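Local atomic coordinates of malate dehydrogenase (Pyrococcus horikoshii, PDB entry 1V9N), a protein that catalyses the reversible oxidation of (S)-malate to oxaloacetate with NAD(+) as hydride acceptor, working as a homodimer of the LDH2/MDH2 family. Residues R18-I23 against D36-A41; K61-G66 against L96-G101; G92-G97 against S272-N277; K177-L182 against T329-L334. One frame throughout, in Å; residues are numbered along the deposited sequence.

Contact 1: R18-I23 against D36-A41; sequences RLFSFI and DAKIVA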
loop_
_atom_site.group_PDB
_atom_site.type_symbol
_atom_site.label_atom_id
_atom_site.label_comp_id
_atom_site.label_asym_id
_atom_site.label_seq_id
_atom_site.Cartn_x
_atom_site.Cartn_y
_atom_site.Cartn_z
ATOM N N ARG A 18 32.461 -5.494 13.705
ATOM C CA ARG A 18 32.651 -5.216 15.121
ATOM C C ARG A 18 31.320 -4.942 15.803
ATOM O O ARG A 18 31.060 -5.436 16.900
ATOM C CB ARG A 18 33.584 -4.015 15.289
ATOM C CG ARG A 18 33.895 -3.641 16.727
ATOM C CD ARG A 18 35.213 -2.893 16.781
ATOM N NE ARG A 18 36.301 -3.734 16.285
ATOM C CZ ARG A 18 37.526 -3.299 16.008
ATOM N NH1 ARG A 18 37.833 -2.019 16.174
ATOM N NH2 ARG A 18 38.446 -4.149 15.567
ATOM N N LEU A 19 30.479 -4.147 15.152
ATOM C CA LEU A 19 29.172 -3.817 15.700
ATOM C C LEU A 19 28.348 -5.095 15.805
ATOM O O LEU A 19 27.664 -5.331 16.803
ATOM C CB LEU A 19 28.457 -2.807 14.798
ATOM C CG LEU A 19 27.123 -2.260 15.309
ATOM C CD1 LEU A 19 27.338 -1.542 16.635
ATOM C CD2 LEU A 19 26.533 -1.309 14.285
ATOM N N PHE A 20 28.439 -5.926 14.772
ATOM C CA PHE A 20 27.712 -7.186 14.722
ATOM C C PHE A 20 28.064 -8.110 15.884
ATOM O O PHE A 20 27.176 -8.600 16.580
ATOM C CB PHE A 20 28.009 -7.916 13.410
ATOM C CG PHE A 20 27.254 -9.202 13.249
ATOM C CD1 PHE A 20 26.014 -9.224 12.615
ATOM C CD2 PHE A 20 27.771 -10.394 13.745
ATOM C CE1 PHE A 20 25.304 -10.413 12.479
ATOM C CE2 PHE A 20 27.065 -11.588 13.614
ATOM C CZ PHE A 20 25.827 -11.594 12.979
ATOM N N SER A 21 29.358 -8.362 16.075
ATOM C CA SER A 21 29.814 -9.251 17.144
ATOM C C SER A 21 29.442 -8.698 18.518
ATOM O O SER A 21 29.173 -9.450 19.446
ATOM C CB SER A 21 31.331 -9.455 17.059
ATOM O OG SER A 21 32.016 -8.230 17.246
ATOM N N PHE A 22 29.433 -7.378 18.639
ATOM C CA PHE A 22 29.070 -6.744 19.894
ATOM C C PHE A 22 27.636 -7.129 20.251
ATOM O O PHE A 22 27.380 -7.678 21.327
ATOM C CB PHE A 22 29.174 -5.226 19.771
ATOM C CG PHE A 22 28.532 -4.488 20.909
ATOM C CD1 PHE A 22 29.066 -4.558 22.191
ATOM C CD2 PHE A 22 27.364 -3.760 20.709
ATOM C CE1 PHE A 22 28.445 -3.917 23.254
ATOM C CE2 PHE A 22 26.734 -3.113 21.770
ATOM C CZ PHE A 22 27.274 -3.194 23.042
ATOM N N ILE A 23 26.707 -6.846 19.339
ATOM C CA ILE A 23 25.297 -7.160 19.551
ATOM C C ILE A 23 25.121 -8.618 19.952
ATOM O O ILE A 23 24.381 -8.926 20.885
ATOM C CB ILE A 23 24.456 -6.885 18.272
ATOM C CG1 ILE A 23 24.500 -5.396 17.935
ATOM C CG2 ILE A 23 23.006 -7.325 18.482
ATOM C CD1 ILE A 23 23.905 -5.059 16.578
ATOM N N ASP A 36 19.624 -17.082 17.180
ATOM C CA ASP A 36 18.597 -16.053 17.242
ATOM C C ASP A 36 19.268 -14.695 17.426
ATOM O O ASP A 36 18.803 -13.697 16.889
ATOM C CB ASP A 36 17.621 -16.331 18.390
ATOM C CG ASP A 36 16.751 -17.549 18.131
ATOM O OD1 ASP A 36 16.697 -18.003 16.969
ATOM O OD2 ASP A 36 16.109 -18.047 19.081
ATOM N N ALA A 37 20.368 -14.670 18.177
ATOM C CA ALA A 37 21.110 -13.432 18.409
ATOM C C ALA A 37 21.676 -12.923 17.087
ATOM O O ALA A 37 21.708 -11.720 16.835
ATOM C CB ALA A 37 22.251 -13.676 19.400
ATOM N N LYS A 38 22.133 -13.846 16.249
ATOM C CA LYS A 38 22.686 -13.486 14.947
ATOM C C LYS A 38 21.614 -12.901 14.022
ATOM O O LYS A 38 21.899 -12.021 13.209
ATOM C CB LYS A 38 23.345 -14.711 14.298
ATOM C CG LYS A 38 24.577 -15.196 15.046
ATOM C CD LYS A 38 25.264 -16.357 14.337
ATOM C CE LYS A 38 26.527 -16.773 15.080
ATOM N NZ LYS A 38 27.250 -17.874 14.386
ATOM N N ILE A 39 20.380 -13.384 14.146
ATOM C CA ILE A 39 19.286 -12.864 13.325
ATOM C C ILE A 39 18.976 -11.428 13.747
ATOM O O ILE A 39 18.814 -10.548 12.909
ATOM C CB ILE A 39 18.009 -13.727 13.471
ATOM C CG1 ILE A 39 18.231 -15.099 12.829
ATOM C CG2 ILE A 39 16.825 -13.022 12.823
ATOM C CD1 ILE A 39 17.137 -16.106 13.126
ATOM N N VAL A 40 18.900 -11.192 15.053
ATOM C CA VAL A 40 18.621 -9.847 15.550
ATOM C C VAL A 40 19.731 -8.887 15.113
ATOM O O VAL A 40 19.460 -7.799 14.601
ATOM C CB VAL A 40 18.515 -9.833 17.098
ATOM C CG1 VAL A 40 18.241 -8.415 17.590
ATOM C CG2 VAL A 40 17.399 -10.776 17.548
ATOM N N ALA A 41 20.979 -9.300 15.307
ATOM C CA ALA A 41 22.124 -8.472 14.937
ATOM C C ALA A 41 22.100 -8.145 13.442
ATOM O O ALA A 41 22.320 -7.001 13.043
ATOM C CB ALA A 41 23.421 -9.187 15.303
#
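The F20 ring carries A41 on one face: CB of A41 stands 4.0 Å from the centroid of the F20 ring and 28° off its normal, a CH-pi contact. It does not sit squarely over the centre but leans to one side, so that CE1 of F20 is the ring atom nearest to A41 CB, at 3.6 Å. The carbonyl of K38 comes at the ring obliquely, its O 3.8 Å from F20 CE1, while CB of K38 lies 4.2 Å from F20 CZ. With CG placed opposite the backbone N (chi1 -178°), F20 sends its ring across to the other helix although its CB starts off to the flank. These residues join helix 16-29 to helix 34-49, consecutive helices that form a splayed alpha-helical hairpin; their axes pass at 9.2 Å with 136° between the N-to-C directions. A41 suits the crossing because its methyl is small enough for a large ring to lie against it. I23 meets that same methyl from the next turn of helix 16-29, with CG2 of I23 3.7 Å from CB of A41, and both F20 and I23 also reach V45 further along helix 34-49. An alanine in place of F20 would remove the ring and is likely to leave a gap beside A41 and K38, the A41 methyl losing the ring that lies against it. K38 gives the contact its CB and backbone carbonyl, whereas its extended chain carries the ammonium group away toward E35, a long and weak ion pair.

Contact 2: K61-G66 against L96-G101; sequences KRYVDG and LGQVVG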
loop_
_atom_site.group_PDB
_atom_site.type_symbol
_atom_site.label_atom_id
_atom_site.label_comp_id
_atom_site.label_asym_id
_atom_site.label_seq_id
_atom_site.Cartn_x
_atom_site.Cartn_y
_atom_site.Cartn_z
ATOM N N LYS A 61 18.979 -1.165 23.415
ATOM C CA LYS A 61 18.562 -0.982 24.804
ATOM C C LYS A 61 17.100 -1.388 24.997
ATOM O O LYS A 61 16.707 -1.829 26.078
ATOM C CB LYS A 61 18.753 0.475 25.227
ATOM C CG LYS A 61 17.870 1.459 24.485
ATOM C CD LYS A 61 18.063 2.876 25.010
ATOM C CE LYS A 61 17.123 3.849 24.313
ATOM N NZ LYS A 61 17.252 5.231 24.851
ATOM N N ARG A 62 16.303 -1.234 23.941
ATOM C CA ARG A 62 14.890 -1.587 23.971
ATOM C C ARG A 62 14.727 -3.097 24.120
ATOM O O ARG A 62 13.930 -3.570 24.931
ATOM C CB ARG A 62 14.204 -1.120 22.681
ATOM C CG ARG A 62 12.757 -1.578 22.534
ATOM C CD ARG A 62 12.127 -1.087 21.226
ATOM N NE ARG A 62 10.684 -1.296 21.219
ATOM C CZ ARG A 62 9.838 -0.717 20.372
ATOM N NH1 ARG A 62 10.287 0.119 19.441
ATOM N NH2 ARG A 62 8.536 -0.964 20.466
ATOM N N TYR A 63 15.485 -3.852 23.332
ATOM C CA TYR A 63 15.410 -5.304 23.388
ATOM C C TYR A 63 16.032 -5.837 24.666
ATOM O O TYR A 63 15.534 -6.802 25.243
ATOM C CB TYR A 63 16.089 -5.921 22.161
ATOM C CG TYR A 63 15.535 -5.396 20.855
ATOM C CD1 TYR A 63 14.160 -5.270 20.659
ATOM C CD2 TYR A 63 16.384 -5.016 19.819
ATOM C CE1 TYR A 63 13.644 -4.774 19.464
ATOM C CE2 TYR A 63 15.876 -4.520 18.618
ATOM C CZ TYR A 63 14.508 -4.404 18.448
ATOM O OH TYR A 63 14.008 -3.925 17.257
ATOM N N VAL A 64 17.122 -5.212 25.105
ATOM C CA VAL A 64 17.787 -5.617 26.342
ATOM C C VAL A 64 16.809 -5.495 27.510
ATOM O O VAL A 64 16.633 -6.432 28.279
ATOM C CB VAL A 64 19.024 -4.730 26.646
ATOM C CG1 VAL A 64 19.490 -4.952 28.086
ATOM C CG2 VAL A 64 20.150 -5.059 25.677
ATOM N N ASP A 65 16.170 -4.335 27.636
ATOM C CA ASP A 65 15.215 -4.122 28.721
ATOM C C ASP A 65 14.060 -5.118 28.648
ATOM O O ASP A 65 13.587 -5.606 29.671
ATOM C CB ASP A 65 14.659 -2.696 28.684
ATOM C CG ASP A 65 15.704 -1.654 29.042
ATOM O OD1 ASP A 65 16.668 -1.998 29.765
ATOM O OD2 ASP A 65 15.555 -0.487 28.615
ATOM N N GLY A 66 13.610 -5.412 27.433
ATOM C CA GLY A 66 12.516 -6.354 27.269
ATOM C C GLY A 66 12.914 -7.749 27.704
ATOM O O GLY A 66 12.113 -8.485 28.271
ATOM N N LEU A 96 11.400 -12.540 20.231
ATOM C CA LEU A 96 11.960 -11.351 19.604
ATOM C C LEU A 96 11.280 -11.233 18.241
ATOM O O LEU A 96 11.053 -12.239 17.576
ATOM C CB LEU A 96 13.467 -11.525 19.423
ATOM C CG LEU A 96 14.267 -11.471 20.721
ATOM C CD1 LEU A 96 15.585 -12.225 20.564
ATOM C CD2 LEU A 96 14.490 -10.010 21.098
ATOM N N GLY A 97 10.950 -10.010 17.833
ATOM C CA GLY A 97 10.291 -9.807 16.555
ATOM C C GLY A 97 11.097 -10.326 15.379
ATOM O O GLY A 97 10.537 -10.890 14.436
ATOM N N GLN A 98 12.413 -10.127 15.432
ATOM C CA GLN A 98 13.312 -10.580 14.376
ATOM C C GLN A 98 13.245 -12.103 14.195
ATOM O O GLN A 98 13.282 -12.600 13.072
ATOM C CB GLN A 98 14.754 -10.172 14.694
ATOM C CG GLN A 98 15.036 -8.668 14.643
ATOM C CD GLN A 98 14.526 -7.909 15.857
ATOM O OE1 GLN A 98 14.094 -8.502 16.842
ATOM N NE2 GLN A 98 14.586 -6.585 15.791
ATOM N N VAL A 99 13.146 -12.834 15.304
ATOM C CA VAL A 99 13.068 -14.293 15.266
ATOM C C VAL A 99 11.719 -14.727 14.712
ATOM O O VAL A 99 11.650 -15.572 13.816
ATOM C CB VAL A 99 13.273 -14.909 16.679
ATOM C CG1 VAL A 99 13.037 -16.416 16.641
ATOM C CG2 VAL A 99 14.683 -14.623 17.162
ATOM N N VAL A 100 10.646 -14.138 15.233
ATOM C CA VAL A 100 9.304 -14.460 14.762
ATOM C C VAL A 100 9.174 -14.115 13.270
ATOM O O VAL A 100 8.661 -14.912 12.480
ATOM C CB VAL A 100 8.230 -13.680 15.572
ATOM C CG1 VAL A 100 6.837 -13.926 14.979
ATOM C CG2 VAL A 100 8.261 -14.122 17.043
ATOM N N GLY A 101 9.644 -12.928 12.892
ATOM C CA GLY A 101 9.571 -12.501 11.503
ATOM C C GLY A 101 10.441 -13.331 10.565
ATOM O O GLY A 101 10.058 -13.602 9.430
#
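Q98 and Y63 carry this contact, amide against phenol, and the chain reaches that glutamine through L96, the N-cap residue of helix 97-115. The CA of L96 is the closest to that of Y63, at 7.9 Å, yet the buried leucine only flanks the tyrosine before the chain turns into the helix at G97. Q98 follows and makes the polar link: its NE2 donates a weak hydrogen bond to OH of Y63, 3.1 Å long and bent to 143° at the hydrogen. A turn at chi2 (77°) folds the Q98 chain and brings its amide to the phenol end of the tyrosine. NE2 is also 3.4 Å from CZ of Y63, while OE1 lies over one face of the ring; the amide and ring planes stand nearly perpendicular, 81° apart. A glutamine can serve here as a neutral donor in a buried place. The hydroxyl has a stronger partner in H127, whose ND1 is hydrogen-bonded to it, and the Y63 side chain is about 7 Å from the bound NADPH. At G101 a side chain would crowd the carbonyl of G97, which accepts the G101 N bond. Helix 34-49 borders both sides, touching Y63 through L44, L96 through V40 and Q98 through N43; V100 packs on A122 and S125 of strand 117-125, so helix 97-115 rests against the mixed sheet.

Contact 3: G92-G97 against S272-N277; sequences GDEGLG and SEKGSN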
loop_
_atom_site.group_PDB
_atom_site.type_symbol
_atom_site.label_atom_id
_atom_site.label_comp_id
_atom_site.label_asym_id
_atom_site.label_seq_id
_atom_site.Cartn_x
_atom_site.Cartn_y
_atom_site.Cartn_z
ATOM N N GLY A 92 3.596 -15.780 17.801
ATOM C CA GLY A 92 4.994 -15.606 18.164
ATOM C C GLY A 92 5.436 -15.957 19.571
ATOM O O GLY A 92 6.639 -15.959 19.857
ATOM N N ASP A 93 4.485 -16.246 20.451
ATOM C CA ASP A 93 4.801 -16.608 21.832
ATOM C C ASP A 93 5.729 -15.581 22.487
ATOM O O ASP A 93 6.609 -15.931 23.262
ATOM C CB ASP A 93 5.430 -18.009 21.857
ATOM C CG ASP A 93 5.466 -18.622 23.256
ATOM O OD1 ASP A 93 4.537 -18.368 24.049
ATOM O OD2 ASP A 93 6.418 -19.378 23.553
ATOM N N GLU A 94 5.519 -14.311 22.149
ATOM C CA GLU A 94 6.284 -13.180 22.681
ATOM C C GLU A 94 7.787 -13.191 22.422
ATOM O O GLU A 94 8.559 -12.550 23.142
ATOM C CB GLU A 94 6.008 -13.030 24.187
ATOM C CG GLU A 94 4.533 -12.828 24.484
ATOM C CD GLU A 94 4.255 -12.293 25.878
ATOM O OE1 GLU A 94 4.932 -11.329 26.306
ATOM O OE2 GLU A 94 3.337 -12.827 26.537
ATOM N N GLY A 95 8.207 -13.901 21.381
ATOM C CA GLY A 95 9.623 -13.951 21.070
ATOM C C GLY A 95 10.095 -12.647 20.459
ATOM O O GLY A 95 9.300 -11.738 20.219
ATOM N N LEU A 96 11.400 -12.540 20.231
ATOM C CA LEU A 96 11.960 -11.351 19.604
ATOM C C LEU A 96 11.280 -11.233 18.241
ATOM O O LEU A 96 11.053 -12.239 17.576
ATOM C CB LEU A 96 13.467 -11.525 19.423
ATOM C CG LEU A 96 14.267 -11.471 20.721
ATOM C CD1 LEU A 96 15.585 -12.225 20.564
ATOM C CD2 LEU A 96 14.490 -10.010 21.098
ATOM N N GLY A 97 10.950 -10.010 17.833
ATOM C CA GLY A 97 10.291 -9.807 16.555
ATOM C C GLY A 97 11.097 -10.326 15.379
ATOM O O GLY A 97 10.537 -10.890 14.436
ATOM N N SER A 272 9.159 -3.937 26.553
ATOM C CA SER A 272 9.407 -4.372 27.930
ATOM C C SER A 272 8.191 -4.995 28.599
ATOM O O SER A 272 8.313 -5.753 29.564
ATOM C CB SER A 272 9.885 -3.192 28.776
ATOM O OG SER A 272 11.114 -2.693 28.289
ATOM N N GLU A 273 7.014 -4.662 28.088
ATOM C CA GLU A 273 5.775 -5.188 28.634
ATOM C C GLU A 273 5.480 -6.583 28.118
ATOM O O GLU A 273 5.810 -6.919 26.981
ATOM C CB GLU A 273 4.613 -4.264 28.261
ATOM C CG GLU A 273 4.547 -2.993 29.080
ATOM C CD GLU A 273 4.111 -3.265 30.503
ATOM O OE1 GLU A 273 2.926 -3.610 30.706
ATOM O OE2 GLU A 273 4.954 -3.150 31.415
ATOM N N LYS A 274 4.872 -7.407 28.963
ATOM C CA LYS A 274 4.490 -8.743 28.542
ATOM C C LYS A 274 3.248 -8.525 27.680
ATOM O O LYS A 274 2.490 -7.585 27.909
ATOM C CB LYS A 274 4.155 -9.620 29.752
ATOM C CG LYS A 274 5.366 -10.008 30.584
ATOM C CD LYS A 274 5.007 -11.052 31.624
ATOM C CE LYS A 274 6.250 -11.566 32.335
ATOM N NZ LYS A 274 5.911 -12.597 33.358
ATOM N N GLY A 275 3.048 -9.372 26.678
ATOM C CA GLY A 275 1.891 -9.213 25.813
ATOM C C GLY A 275 1.907 -7.951 24.960
ATOM O O GLY A 275 0.867 -7.319 24.783
ATOM N N SER A 276 3.066 -7.570 24.425
ATOM C CA SER A 276 3.126 -6.373 23.582
ATOM C C SER A 276 2.146 -6.549 22.423
ATOM O O SER A 276 1.506 -5.596 21.976
ATOM C CB SER A 276 4.532 -6.160 23.030
ATOM O OG SER A 276 5.458 -5.923 24.077
ATOM N N ASN A 277 2.055 -7.785 21.952
ATOM C CA ASN A 277 1.164 -8.173 20.872
ATOM C C ASN A 277 1.369 -7.412 19.561
ATOM O O ASN A 277 0.416 -6.929 18.952
ATOM C CB ASN A 277 -0.292 -8.062 21.347
ATOM C CG ASN A 277 -1.205 -9.095 20.698
ATOM O OD1 ASN A 277 -0.743 -10.008 20.011
ATOM N ND2 ASN A 277 -2.511 -8.961 20.928
HETATM O O HOH W 1 5.365 -9.310 24.418
#
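Hydrogen bonding comes first: G275 N donates to OE1 of E94 over 2.7 Å, almost straight at 175°. The amide meets that oxygen from above the carboxylate plane, 59° out of it. The same OE1 of E94 holds a water at 2.8 Å, and this water accepts from S276 N at 2.9 Å, so one carboxylate oxygen serves two successive backbone amides, the second through a water. Van der Waals contact is slight: OE1 of E94 approaches CA of K274 at 3.4 Å, while the lysine chain runs off elsewhere. Backbone shape provides the rest. E94 occupies the third position of a type I' turn from G92 to G95, closed by G95 N to G92 O, and G275 has a positive phi that favours glycine. Without the carboxylate, as with an alanine here, G275 N is likely to lose its acceptor and the water one of its anchors. The acid joins the loop that leads into helix 97-115 to the loop ahead of strand 278-285, at the protein surface; with neutral N-H and water partners around OE1, the carboxylate is likely to be stabilised in its charged form.

Contact 4: K177-L182 against T329-L334; sequences KDKPFL and TMETRL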
loop_
_atom_site.group_PDB
_atom_site.type_symbol
_atom_site.label_atom_id
_atom_site.label_comp_id
_atom_site.label_asym_id
_atom_site.label_seq_id
_atom_site.Cartn_x
_atom_site.Cartn_y
_atom_site.Cartn_z
ATOM N N LYS A 177 17.940 -7.117 -12.364
ATOM C CA LYS A 177 19.168 -7.573 -13.005
ATOM C C LYS A 177 20.343 -7.243 -12.085
ATOM O O LYS A 177 21.395 -7.878 -12.154
ATOM C CB LYS A 177 19.369 -6.872 -14.353
ATOM C CG LYS A 177 18.276 -7.135 -15.388
ATOM C CD LYS A 177 18.366 -8.534 -15.980
ATOM C CE LYS A 177 19.663 -8.727 -16.761
ATOM N NZ LYS A 177 19.823 -7.725 -17.861
ATOM N N ASP A 178 20.157 -6.245 -11.222
ATOM C CA ASP A 178 21.203 -5.824 -10.297
ATOM C C ASP A 178 20.734 -5.989 -8.852
ATOM O O ASP A 178 20.366 -7.087 -8.447
ATOM C CB ASP A 178 21.580 -4.369 -10.584
ATOM C CG ASP A 178 21.862 -4.126 -12.065
ATOM O OD1 ASP A 178 22.747 -4.809 -12.622
ATOM O OD2 ASP A 178 21.194 -3.260 -12.672
ATOM N N LYS A 179 20.746 -4.915 -8.071
ATOM C CA LYS A 179 20.300 -5.008 -6.683
ATOM C C LYS A 179 18.778 -4.966 -6.598
ATOM O O LYS A 179 18.114 -4.295 -7.392
ATOM C CB LYS A 179 20.920 -3.889 -5.844
ATOM C CG LYS A 179 22.416 -4.079 -5.647
ATOM C CD LYS A 179 23.055 -2.992 -4.804
ATOM C CE LYS A 179 24.566 -3.228 -4.710
ATOM N NZ LYS A 179 25.292 -2.104 -4.054
ATOM N N PRO A 180 18.204 -5.689 -5.629
ATOM C CA PRO A 180 16.749 -5.714 -5.475
ATOM C C PRO A 180 16.093 -4.345 -5.347
ATOM O O PRO A 180 16.663 -3.409 -4.773
ATOM C CB PRO A 180 16.546 -6.542 -4.205
ATOM C CG PRO A 180 17.740 -7.453 -4.191
ATOM C CD PRO A 180 18.856 -6.523 -4.604
ATOM N N PHE A 181 14.893 -4.235 -5.906
ATOM C CA PHE A 181 14.109 -3.025 -5.777
ATOM C C PHE A 181 13.650 -3.157 -4.326
ATOM O O PHE A 181 13.292 -4.253 -3.895
ATOM C CB PHE A 181 12.895 -3.077 -6.702
ATOM C CG PHE A 181 11.839 -2.076 -6.368
ATOM C CD1 PHE A 181 11.896 -0.785 -6.886
ATOM C CD2 PHE A 181 10.794 -2.414 -5.507
ATOM C CE1 PHE A 181 10.920 0.160 -6.551
ATOM C CE2 PHE A 181 9.820 -1.483 -5.164
ATOM C CZ PHE A 181 9.879 -0.192 -5.686
ATOM N N LEU A 182 13.660 -2.071 -3.566
ATOM C CA LEU A 182 13.238 -2.165 -2.177
ATOM C C LEU A 182 12.531 -0.933 -1.646
ATOM O O LEU A 182 13.157 0.093 -1.372
ATOM C CB LEU A 182 14.437 -2.481 -1.273
ATOM C CG LEU A 182 14.181 -2.467 0.245
ATOM C CD1 LEU A 182 13.138 -3.525 0.625
ATOM C CD2 LEU A 182 15.505 -2.713 0.984
ATOM N N THR A 329 24.537 3.586 0.546
ATOM C CA THR A 329 24.960 3.936 1.894
ATOM C C THR A 329 25.631 2.722 2.529
ATOM O O THR A 329 26.671 2.844 3.176
ATOM C CB THR A 329 23.767 4.352 2.757
ATOM O OG1 THR A 329 23.171 5.532 2.206
ATOM C CG2 THR A 329 24.216 4.634 4.188
HETATM N N MSE A 330 25.034 1.550 2.333
HETATM C CA MSE A 330 25.585 0.315 2.873
HETATM C C MSE A 330 26.977 0.075 2.300
HETATM O O MSE A 330 27.942 -0.105 3.041
HETATM C CB MSE A 330 24.676 -0.869 2.528
HETATM C CG MSE A 330 25.290 -2.233 2.816
HETATM SE SE MSE A 330 24.096 -3.731 2.479
HETATM C CE MSE A 330 24.559 -4.752 0.939
ATOM N N GLU A 331 27.064 0.073 0.973
ATOM C CA GLU A 331 28.321 -0.149 0.270
ATOM C C GLU A 331 29.435 0.705 0.873
ATOM O O GLU A 331 30.544 0.229 1.116
ATOM C CB GLU A 331 28.141 0.191 -1.212
ATOM C CG GLU A 331 29.297 -0.217 -2.108
ATOM C CD GLU A 331 29.079 0.200 -3.551
ATOM O OE1 GLU A 331 29.075 1.421 -3.822
ATOM O OE2 GLU A 331 28.900 -0.689 -4.411
ATOM N N THR A 332 29.120 1.970 1.120
ATOM C CA THR A 332 30.075 2.904 1.698
ATOM C C THR A 332 30.526 2.473 3.093
ATOM O O THR A 332 31.715 2.248 3.340
ATOM C CB THR A 332 29.464 4.315 1.800
ATOM O OG1 THR A 332 29.234 4.835 0.485
ATOM C CG2 THR A 332 30.392 5.250 2.562
ATOM N N ARG A 333 29.561 2.358 3.998
ATOM C CA ARG A 333 29.834 1.987 5.377
ATOM C C ARG A 333 30.467 0.614 5.578
ATOM O O ARG A 333 30.969 0.315 6.660
ATOM C CB ARG A 333 28.545 2.112 6.189
ATOM C CG ARG A 333 27.991 3.521 6.157
ATOM C CD ARG A 333 26.723 3.672 6.959
ATOM N NE ARG A 333 26.326 5.075 7.044
ATOM C CZ ARG A 333 25.267 5.509 7.712
ATOM N NH1 ARG A 333 24.491 4.646 8.356
ATOM N NH2 ARG A 333 24.984 6.804 7.741
ATOM N N LEU A 334 30.457 -0.222 4.546
ATOM C CA LEU A 334 31.057 -1.546 4.663
ATOM C C LEU A 334 32.583 -1.478 4.581
ATOM O O LEU A 334 33.283 -2.307 5.166
ATOM C CB LEU A 334 30.518 -2.477 3.576
ATOM C CG LEU A 334 29.122 -3.054 3.829
ATOM C CD1 LEU A 334 28.673 -3.881 2.633
ATOM C CD2 LEU A 334 29.156 -3.912 5.087
#
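NZ of K179 and OE2 of E331 form the polar link of this contact, a salt bridge that is long at 3.9 Å. The two side chains cross at about a right angle, and each is extended beyond CG, which lets the charges meet although the nearest CA atoms, those of K179 and E331, are 11.7 Å apart. The E331 chain leaves CB trans to N, beside the carbonyl carbon (chi1 -170°), and so stands out from the helix. Long, flexible charged residues suit this place, because both are exposed and their attraction can span a surface gap; at this separation it is probably weak and partly screened by solvent. L182, which ends the segment 177-182, touches the bound NADPH, while the side chain of K179 is about 10 Å from it, and F181 packs on I254 of the second subunit. Strand 181-185 is one of the two outermost strands of the mixed sheet within this chain. It lies near helix 132-139, where L136 packs against P180 and L182, and near helix 324-336, whose F327 packs against K179 and P180; that helix in turn rests M330 (selenomethionine), R333 and L334 on L49 of helix 34-49.

How the contacts relate
Contacts 1, 2 and 3 form a continuous group: centres of contacts 1 and 2 are about 12 Å apart and those of 2 and 3 about 8 Å. Contacts 2 and 3 share L96 and G97 at the start of helix 97-115, and that helix packs on helix 34-49, where V40 meets L96 and Q98. Contact 4 stands apart, its centre about 31 Å from contact 3 and on the opposite side of the chain's centre. Along the chain contact 1 closes first, contact 2 then begins, and the segments of contacts 3 and 4 alternate. Contacts 1 to 3 thus join the N-terminal helices to loops flanking the mixed sheet, while contact 4 separately brings helix 324-336 near strand 181-185.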